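Local coordinates for protein N-hydroxyarylamine O-acetyltransferase (Bacillus cereus, PDB 4DMO) that probably transfers acetyl groups to arylamines and N-hydroxyarylamines, as an arylamine N-acetyltransferase active through an unusual Cys-His-Glu catalytic triad, at residues 3-15 with 55-67. Residues are numbered along the deposited sequence; the frame is centred on the assembly and turned at random.
Sequences MTDFQKQFFARLH and KENLKEKILVNNR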
ATOM      1  N   MET A   3       0.891  11.870 -22.280  1.00 39.58           N
ATOM      2  CA  MET A   3       1.008  10.624 -21.451  1.00 48.18           C
ATOM      3  C   MET A   3       2.451  10.136 -21.329  1.00 48.81           C
ATOM      4  O   MET A   3       3.057   9.754 -22.330  1.00 51.31           O
ATOM      5  CB  MET A   3       0.167   9.515 -22.073  1.00 42.79           C
ATOM      6  CG  MET A   3       0.146   8.226 -21.270  1.00 48.78           C
ATOM      7  SD  MET A   3      -1.067   7.016 -21.873  1.00 63.25           S
ATOM      8  CE  MET A   3      -2.604   7.883 -21.567  1.00 52.69           C
ATOM      9  N   THR A   4       3.012  10.135 -20.115  1.00 46.18           N
ATOM     10  CA  THR A   4       4.394   9.659 -19.932  1.00 42.16           C
ATOM     11  C   THR A   4       4.470   8.139 -19.987  1.00 28.32           C
ATOM     12  O   THR A   4       3.454   7.464 -20.006  1.00 32.70           O
ATOM     13  CB  THR A   4       5.019  10.113 -18.597  1.00 42.91           C
ATOM     14  OG1 THR A   4       4.393   9.418 -17.510  1.00 40.60           O
ATOM     15  CG2 THR A   4       4.875  11.610 -18.419  1.00 40.04           C
ATOM     16  N   ASP A   5       5.686   7.611 -20.026  1.00 34.75           N
ATOM     17  CA  ASP A   5       5.892   6.171 -20.033  1.00 42.07           C
ATOM     18  C   ASP A   5       5.398   5.568 -18.698  1.00 38.58           C
ATOM     19  O   ASP A   5       4.784   4.497 -18.671  1.00 34.78           O
ATOM     20  CB  ASP A   5       7.376   5.853 -20.260  1.00 36.41           C
ATOM     21  CG  ASP A   5       7.640   4.361 -20.440  1.00 46.33           C
ATOM     22  OD1 ASP A   5       8.576   3.848 -19.779  1.00 42.49           O
ATOM     23  OD2 ASP A   5       6.923   3.708 -21.239  1.00 43.49           O
ATOM     24  N   PHE A   6       5.684   6.255 -17.594  1.00 35.65           N
ATOM     25  CA  PHE A   6       5.210   5.813 -16.288  1.00 30.66           C
ATOM     26  C   PHE A   6       3.712   5.576 -16.326  1.00 30.43           C
ATOM     27  O   PHE A   6       3.248   4.521 -15.919  1.00 28.57           O
ATOM     28  CB  PHE A   6       5.568   6.818 -15.189  1.00 34.95           C
ATOM     29  CG  PHE A   6       5.500   6.229 -13.801  1.00 29.38           C
ATOM     30  CD1 PHE A   6       6.650   5.782 -13.172  1.00 25.62           C
ATOM     31  CD2 PHE A   6       4.282   6.090 -13.143  1.00 26.50           C
ATOM     32  CE1 PHE A   6       6.593   5.222 -11.900  1.00 26.94           C
ATOM     33  CE2 PHE A   6       4.218   5.528 -11.867  1.00 21.91           C
ATOM     34  CZ  PHE A   6       5.366   5.091 -11.257  1.00 25.78           C
ATOM     35  N   GLN A   7       2.959   6.553 -16.827  1.00 28.17           N
ATOM     36  CA  GLN A   7       1.502   6.443 -16.946  1.00 31.98           C
ATOM     37  C   GLN A   7       1.070   5.247 -17.808  1.00 33.52           C
ATOM     38  O   GLN A   7       0.137   4.503 -17.466  1.00 31.05           O
ATOM     39  CB  GLN A   7       0.936   7.727 -17.550  1.00 38.89           C
ATOM     40  CG  GLN A   7       0.966   8.927 -16.617  1.00 35.70           C
ATOM     41  CD  GLN A   7       0.252  10.144 -17.204  1.00 46.86           C
ATOM     42  OE1 GLN A   7       0.869  10.965 -17.888  1.00 41.61           O
ATOM     43  NE2 GLN A   7      -1.054  10.261 -16.940  1.00 30.28           N
ATOM     44  N   LYS A   8       1.741   5.065 -18.938  1.00 32.04           N
ATOM     45  CA  LYS A   8       1.355   3.996 -19.849  1.00 39.89           C
ATOM     46  C   LYS A   8       1.581   2.616 -19.205  1.00 27.33           C
ATOM     47  O   LYS A   8       0.705   1.753 -19.249  1.00 26.37           O
ATOM     48  CB  LYS A   8       2.144   4.109 -21.157  1.00 39.99           C
ATOM     49  CG  LYS A   8       1.685   3.153 -22.230  1.00 46.50           C
ATOM     50  CD  LYS A   8       2.577   3.202 -23.476  1.00 53.27           C
ATOM     51  CE  LYS A   8       2.199   2.126 -24.516  1.00 51.63           C
ATOM     52  NZ  LYS A   8       3.203   2.040 -25.628  1.00 67.19           N
ATOM     53  N   GLN A   9       2.750   2.428 -18.600  1.00 23.37           N
ATOM     54  CA  GLN A   9       3.076   1.178 -17.920  1.00 21.45           C
ATOM     55  C   GLN A   9       2.150   0.934 -16.743  1.00 25.00           C
ATOM     56  O   GLN A   9       1.834  -0.212 -16.417  1.00 23.14           O
ATOM     57  CB  GLN A   9       4.515   1.201 -17.457  1.00 28.98           C
ATOM     58  CG  GLN A   9       5.494   1.516 -18.565  1.00 38.05           C
ATOM     59  CD  GLN A   9       6.365   0.345 -18.893  1.00 49.16           C
ATOM     60  OE1 GLN A   9       5.912  -0.812 -18.889  1.00 51.20           O
ATOM     61  NE2 GLN A   9       7.637   0.625 -19.175  1.00 49.23           N
ATOM     62  N   PHE A  10       1.717   2.019 -16.110  1.00 24.86           N
ATOM     63  CA  PHE A  10       0.808   1.949 -14.986  1.00 24.54           C
ATOM     64  C   PHE A  10      -0.573   1.462 -15.416  1.00 23.26           C
ATOM     65  O   PHE A  10      -1.104   0.540 -14.825  1.00 21.10           O
ATOM     66  CB  PHE A  10       0.736   3.314 -14.294  1.00 25.15           C
ATOM     67  CG  PHE A  10       0.066   3.285 -12.949  1.00 23.15           C
ATOM     68  CD1 PHE A  10       0.805   3.142 -11.786  1.00 25.37           C
ATOM     69  CD2 PHE A  10      -1.302   3.422 -12.845  1.00 27.05           C
ATOM     70  CE1 PHE A  10       0.185   3.122 -10.547  1.00 23.21           C
ATOM     71  CE2 PHE A  10      -1.924   3.397 -11.607  1.00 25.87           C
ATOM     72  CZ  PHE A  10      -1.172   3.229 -10.460  1.00 21.27           C
ATOM     73  N   PHE A  11      -1.168   2.075 -16.435  1.00 30.23           N
ATOM     74  CA  PHE A  11      -2.460   1.590 -16.917  1.00 27.28           C
ATOM     75  C   PHE A  11      -2.318   0.106 -17.324  1.00 27.24           C
ATOM     76  O   PHE A  11      -3.175  -0.733 -17.020  1.00 24.75           O
ATOM     77  CB  PHE A  11      -2.954   2.406 -18.118  1.00 30.44           C
ATOM     78  CG  PHE A  11      -3.342   3.836 -17.791  1.00 37.00           C
ATOM     79  CD1 PHE A  11      -2.656   4.896 -18.356  1.00 34.94           C
ATOM     80  CD2 PHE A  11      -4.394   4.118 -16.939  1.00 32.29           C
ATOM     81  CE1 PHE A  11      -3.016   6.217 -18.076  1.00 36.97           C
ATOM     82  CE2 PHE A  11      -4.745   5.423 -16.664  1.00 36.65           C
ATOM     83  CZ  PHE A  11      -4.043   6.471 -17.230  1.00 31.23           C
ATOM     84  N   ALA A  12      -1.221  -0.214 -18.000  1.00 22.14           N
ATOM     85  CA  ALA A  12      -0.973  -1.581 -18.441  1.00 28.71           C
ATOM     86  C   ALA A  12      -0.930  -2.548 -17.248  1.00 24.24           C
ATOM     87  O   ALA A  12      -1.564  -3.613 -17.260  1.00 28.01           O
ATOM     88  CB  ALA A  12       0.359  -1.644 -19.245  1.00 21.88           C
ATOM     89  N   ARG A  13      -0.170  -2.174 -16.224  1.00 20.59           N
ATOM     90  CA  ARG A  13      -0.065  -2.977 -15.011  1.00 23.10           C
ATOM     91  C   ARG A  13      -1.451  -3.219 -14.397  1.00 20.46           C
ATOM     92  O   ARG A  13      -1.783  -4.345 -13.996  1.00 21.92           O
ATOM     93  CB  ARG A  13       0.887  -2.302 -14.015  1.00 22.52           C
ATOM     94  CG  ARG A  13       1.143  -3.116 -12.764  1.00 22.94           C
ATOM     95  CD  ARG A  13       1.951  -4.388 -13.071  1.00 23.78           C
ATOM     96  NE  ARG A  13       2.459  -4.960 -11.841  1.00 15.81           N
ATOM     97  CZ  ARG A  13       1.880  -5.913 -11.123  1.00 14.24           C
ATOM     98  NH1 ARG A  13       2.459  -6.316  -9.990  1.00 19.82           N
ATOM     99  NH2 ARG A  13       0.741  -6.459 -11.501  1.00 17.65           N
ATOM    100  N   LEU A  14      -2.275  -2.179 -14.351  1.00 20.02           N
ATOM    101  CA  LEU A  14      -3.590  -2.296 -13.714  1.00 19.41           C
ATOM    102  C   LEU A  14      -4.645  -2.928 -14.593  1.00 27.34           C
ATOM    103  O   LEU A  14      -5.752  -3.226 -14.122  1.00 24.87           O
ATOM    104  CB  LEU A  14      -4.092  -0.923 -13.242  1.00 22.93           C
ATOM    105  CG  LEU A  14      -3.739  -0.525 -11.801  1.00 21.12           C
ATOM    106  CD1 LEU A  14      -2.252  -0.701 -11.536  1.00 22.24           C
ATOM    107  CD2 LEU A  14      -4.161   0.912 -11.522  1.00 15.56           C
ATOM    108  N   HIS A  15      -4.312  -3.142 -15.866  1.00 30.14           N
ATOM    109  CA  HIS A  15      -5.286  -3.674 -16.837  1.00 30.04           C
ATOM    110  C   HIS A  15      -6.533  -2.816 -16.967  1.00 25.56           C
ATOM    111  O   HIS A  15      -7.657  -3.334 -17.036  1.00 36.72           O
ATOM    112  CB  HIS A  15      -5.715  -5.091 -16.468  1.00 28.08           C
ATOM    113  CG  HIS A  15      -4.573  -6.044 -16.330  1.00 34.17           C
ATOM    114  ND1 HIS A  15      -3.548  -6.114 -17.249  1.00 38.12           N
ATOM    115  CD2 HIS A  15      -4.285  -6.963 -15.378  1.00 29.80           C
ATOM    116  CE1 HIS A  15      -2.683  -7.039 -16.871  1.00 28.83           C
ATOM    117  NE2 HIS A  15      -3.115  -7.574 -15.745  1.00 28.81           N
ATOM    118  N   LYS A  55      11.304   6.963  -8.988  1.00 20.20           N
ATOM    119  CA  LYS A  55      10.319   6.728 -10.014  1.00 19.27           C
ATOM    120  C   LYS A  55      10.776   5.640 -10.982  1.00 25.69           C
ATOM    121  O   LYS A  55       9.995   4.762 -11.371  1.00 24.10           O
ATOM    122  CB  LYS A  55      10.072   8.017 -10.775  1.00 25.12           C
ATOM    123  CG  LYS A  55       8.854   7.978 -11.687  1.00 32.42           C
ATOM    124  CD  LYS A  55       8.541   9.347 -12.291  1.00 21.99           C
ATOM    125  CE  LYS A  55       7.559   9.179 -13.429  1.00 30.18           C
ATOM    126  NZ  LYS A  55       7.344  10.417 -14.213  1.00 38.22           N
ATOM    127  N   GLU A  56      12.036   5.714 -11.400  1.00 28.91           N
ATOM    128  CA  GLU A  56      12.577   4.735 -12.357  1.00 30.98           C
ATOM    129  C   GLU A  56      12.706   3.351 -11.754  1.00 20.33           C
ATOM    130  O   GLU A  56      12.255   2.392 -12.358  1.00 22.47           O
ATOM    131  CB  GLU A  56      13.924   5.183 -12.921  1.00 29.70           C
ATOM    132  CG  GLU A  56      13.793   6.169 -14.059  1.00 35.77           C
ATOM    133  CD  GLU A  56      13.538   5.465 -15.388  1.00 46.72           C
ATOM    134  OE1 GLU A  56      14.533   5.061 -16.037  1.00 58.30           O
ATOM    135  OE2 GLU A  56      12.362   5.306 -15.782  1.00 44.33           O
ATOM    136  N   ASN A  57      13.322   3.246 -10.577  1.00 18.01           N
ATOM    137  CA  ASN A  57      13.427   1.951  -9.927  1.00 22.37           C
ATOM    138  C   ASN A  57      12.023   1.342  -9.704  1.00 21.96           C
ATOM    139  O   ASN A  57      11.798   0.144  -9.866  1.00 19.36           O
ATOM    140  CB  ASN A  57      14.202   2.079  -8.612  1.00 20.64           C
ATOM    141  CG  ASN A  57      15.684   2.315  -8.841  1.00 17.49           C
ATOM    142  OD1 ASN A  57      16.167   2.102  -9.939  1.00 22.01           O
ATOM    143  ND2 ASN A  57      16.415   2.688  -7.804  1.00 19.54           N
ATOM    144  N   LEU A  58      11.056   2.177  -9.363  1.00 23.30           N
ATOM    145  CA  LEU A  58       9.739   1.650  -9.053  1.00 17.08           C
ATOM    146  C   LEU A  58       8.966   1.241 -10.320  1.00 19.77           C
ATOM    147  O   LEU A  58       8.243   0.223 -10.328  1.00 18.94           O
ATOM    148  CB  LEU A  58       8.964   2.653  -8.194  1.00 17.42           C
ATOM    149  CG  LEU A  58       9.411   2.755  -6.735  1.00 19.47           C
ATOM    150  CD1 LEU A  58       8.646   3.878  -6.046  1.00 27.88           C
ATOM    151  CD2 LEU A  58       9.186   1.439  -5.967  1.00 19.18           C
ATOM    152  N   LYS A  59       9.095   2.036 -11.384  1.00 22.22           N
ATOM    153  CA  LYS A  59       8.507   1.679 -12.684  1.00 24.59           C
ATOM    154  C   LYS A  59       8.998   0.302 -13.135  1.00 21.34           C
ATOM    155  O   LYS A  59       8.216  -0.507 -13.620  1.00 23.41           O
ATOM    156  CB  LYS A  59       8.860   2.732 -13.743  1.00 25.32           C
ATOM    157  CG  LYS A  59       8.347   2.378 -15.141  1.00 32.74           C
ATOM    158  CD  LYS A  59       8.453   3.567 -16.121  1.00 38.47           C
ATOM    159  CE  LYS A  59       9.895   3.847 -16.508  1.00 43.47           C
ATOM    160  NZ  LYS A  59      10.031   5.052 -17.399  1.00 45.75           N
ATOM    161  N   GLU A  60      10.294   0.057 -12.951  1.00 20.25           N
ATOM    162  CA  GLU A  60      10.965  -1.199 -13.315  1.00 22.51           C
ATOM    163  C   GLU A  60      10.532  -2.368 -12.435  1.00 21.83           C
ATOM    164  O   GLU A  60      10.158  -3.408 -12.935  1.00 20.19           O
ATOM    165  CB  GLU A  60      12.482  -1.021 -13.196  1.00 24.42           C
ATOM    166  CG  GLU A  60      13.304  -2.321 -13.281  1.00 35.24           C
ATOM    167  CD  GLU A  60      13.716  -2.692 -14.700  1.00 46.69           C
ATOM    168  OE1 GLU A  60      13.175  -2.085 -15.654  1.00 47.48           O
ATOM    169  OE2 GLU A  60      14.551  -3.620 -14.862  1.00 50.47           O
ATOM    170  N   LYS A  61      10.583  -2.189 -11.115  1.00 25.79           N
ATOM    171  CA  LYS A  61      10.195  -3.262 -10.205  1.00 18.85           C
ATOM    172  C   LYS A  61       8.693  -3.566 -10.305  1.00 14.11           C
ATOM    173  O   LYS A  61       8.285  -4.715 -10.544  1.00 16.43           O
ATOM    174  CB  LYS A  61      10.589  -2.928  -8.747  1.00 12.27           C
ATOM    175  CG  LYS A  61      10.269  -4.075  -7.791  1.00 20.03           C
ATOM    176  CD  LYS A  61      10.250  -3.700  -6.313  1.00 17.99           C
ATOM    177  CE  LYS A  61       9.964  -4.929  -5.442  1.00 13.80           C
ATOM    178  NZ  LYS A  61       9.208  -4.537  -4.194  1.00 19.67           N
ATOM    179  N   ILE A  62       7.864  -2.539 -10.165  1.00 14.08           N
ATOM    180  CA  ILE A  62       6.434  -2.740 -10.020  1.00 15.45           C
ATOM    181  C   ILE A  62       5.733  -2.866 -11.356  1.00 20.47           C
ATOM    182  O   ILE A  62       4.883  -3.732 -11.531  1.00 18.60           O
ATOM    183  CB  ILE A  62       5.735  -1.539  -9.251  1.00 19.20           C
ATOM    184  CG1 ILE A  62       6.392  -1.258  -7.909  1.00 19.05           C
ATOM    185  CG2 ILE A  62       4.264  -1.817  -9.016  1.00 14.83           C
ATOM    186  CD1 ILE A  62       6.073  -2.257  -6.865  1.00 24.10           C
ATOM    187  N   LEU A  63       6.041  -1.968 -12.285  1.00 23.54           N
ATOM    188  CA  LEU A  63       5.263  -1.899 -13.522  1.00 27.07           C
ATOM    189  C   LEU A  63       5.837  -2.814 -14.606  1.00 22.20           C
ATOM    190  O   LEU A  63       5.105  -3.541 -15.268  1.00 30.45           O
ATOM    191  CB  LEU A  63       5.158  -0.456 -14.029  1.00 27.60           C
ATOM    192  CG  LEU A  63       4.714   0.569 -12.995  1.00 23.97           C
ATOM    193  CD1 LEU A  63       4.611   1.950 -13.615  1.00 20.67           C
ATOM    194  CD2 LEU A  63       3.382   0.179 -12.363  1.00 32.64           C
ATOM    195  N   VAL A  64       7.150  -2.804 -14.759  1.00 23.32           N
ATOM    196  CA  VAL A  64       7.786  -3.604 -15.795  1.00 21.98           C
ATOM    197  C   VAL A  64       7.935  -5.051 -15.338  1.00 22.67           C
ATOM    198  O   VAL A  64       7.484  -5.960 -16.026  1.00 20.42           O
ATOM    199  CB  VAL A  64       9.172  -3.028 -16.201  1.00 27.88           C
ATOM    200  CG1 VAL A  64       9.860  -3.942 -17.225  1.00 34.67           C
ATOM    201  CG2 VAL A  64       9.031  -1.606 -16.761  1.00 25.57           C
ATOM    202  N   ASN A  65       8.545  -5.263 -14.176  1.00 17.83           N
ATOM    203  CA  ASN A  65       8.809  -6.623 -13.703  1.00 18.60           C
ATOM    204  C   ASN A  65       7.653  -7.264 -12.908  1.00 19.44           C
ATOM    205  O   ASN A  65       7.790  -8.339 -12.357  1.00 22.57           O
ATOM    206  CB  ASN A  65      10.096  -6.634 -12.882  1.00 18.41           C
ATOM    207  CG  ASN A  65      11.330  -6.428 -13.749  1.00 27.56           C
ATOM    208  OD1 ASN A  65      11.292  -6.691 -14.942  1.00 30.33           O
ATOM    209  ND2 ASN A  65      12.421  -5.971 -13.152  1.00 24.11           N
ATOM    210  N   ASN A  66       6.521  -6.584 -12.880  1.00 16.77           N
ATOM    211  CA  ASN A  66       5.279  -7.067 -12.283  1.00 19.96           C
ATOM    212  C   ASN A  66       5.415  -7.593 -10.845  1.00 20.34           C
ATOM    213  O   ASN A  66       4.815  -8.595 -10.486  1.00 17.47           O
ATOM    214  CB  ASN A  66       4.617  -8.103 -13.208  1.00 18.07           C
ATOM    215  CG  ASN A  66       3.746  -7.441 -14.273  1.00 26.43           C
ATOM    216  OD1 ASN A  66       2.519  -7.595 -14.291  1.00 27.61           O
ATOM    217  ND2 ASN A  66       4.383  -6.643 -15.142  1.00 27.50           N
ATOM    218  N   ARG A  67       6.197  -6.886 -10.031  1.00 18.42           N
ATOM    219  CA  ARG A  67       6.306  -7.180  -8.611  1.00 14.22           C
ATOM    220  C   ARG A  67       5.384  -6.258  -7.798  1.00 16.21           C
ATOM    221  O   ARG A  67       4.722  -5.357  -8.353  1.00 12.65           O
ATOM    222  CB  ARG A  67       7.746  -7.008  -8.149  1.00 11.86           C
ATOM    223  CG  ARG A  67       8.737  -8.006  -8.781  1.00 11.94           C
ATOM    224  CD  ARG A  67       8.618  -9.361  -8.119  1.00 13.32           C
ATOM    225  NE  ARG A  67       8.842  -9.225  -6.691  1.00 12.27           N
ATOM    226  CZ  ARG A  67      10.034  -9.130  -6.125  1.00 23.29           C
ATOM    227  NH1 ARG A  67      11.152  -9.237  -6.855  1.00 19.70           N
ATOM    228  NH2 ARG A  67      10.110  -8.966  -4.810  1.00 15.56           N
TER
HETATM  229  O   HOH W   1       3.148  -2.478 -17.064  1.00 27.95           O
HETATM  230  O   HOH W   2       2.342  -8.899  -9.229  1.00 14.88           O
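L63 is a knob in the hole formed by F6, Q9, F10 and R13, a compact example of how two nearly parallel helices, with axes 20° apart, interlock. L63 CD1 lies over the centre of the F6 ring in a CH-pi contact, 4.0 Å from the centroid, while L63 CD2 meets F10 CD1 at 4.0 Å. The aliphatic chain of K55 crosses F6 at a slant, its CG 3.4 Å from F6 CD1, before its amine pairs with D84. At the C-terminal end, R13 bends at chi2 (68°) and reaches past L63 to the backbone where helix 55-64 ends. R13 NE donates to I62 O at 2.7 Å, almost straight down the carbonyl, and R13 NH1 to R67 O at 3.0 Å; both acceptors lie in the guanidinium plane, and the N66 amide stacks over one face. With NH2 bound to T37 O, the group's rotation is fixed. The solvent-facing side, with exposed D5 and partly exposed K59 and Q9, is looser: D5 OD1 takes K59 NZ on its anti lone pair at 3.0 Å, the same amine forms a second salt bridge, with a weak hydrogen bond, to E56 OE2, and a water bridges Q9 O and L63 O. A single knob-into-hole contact, closed by polar bonds at one end, thus joins helices 5-14 and 55-64 in the N-terminal helical domain of the arylamine N-acetyltransferase fold.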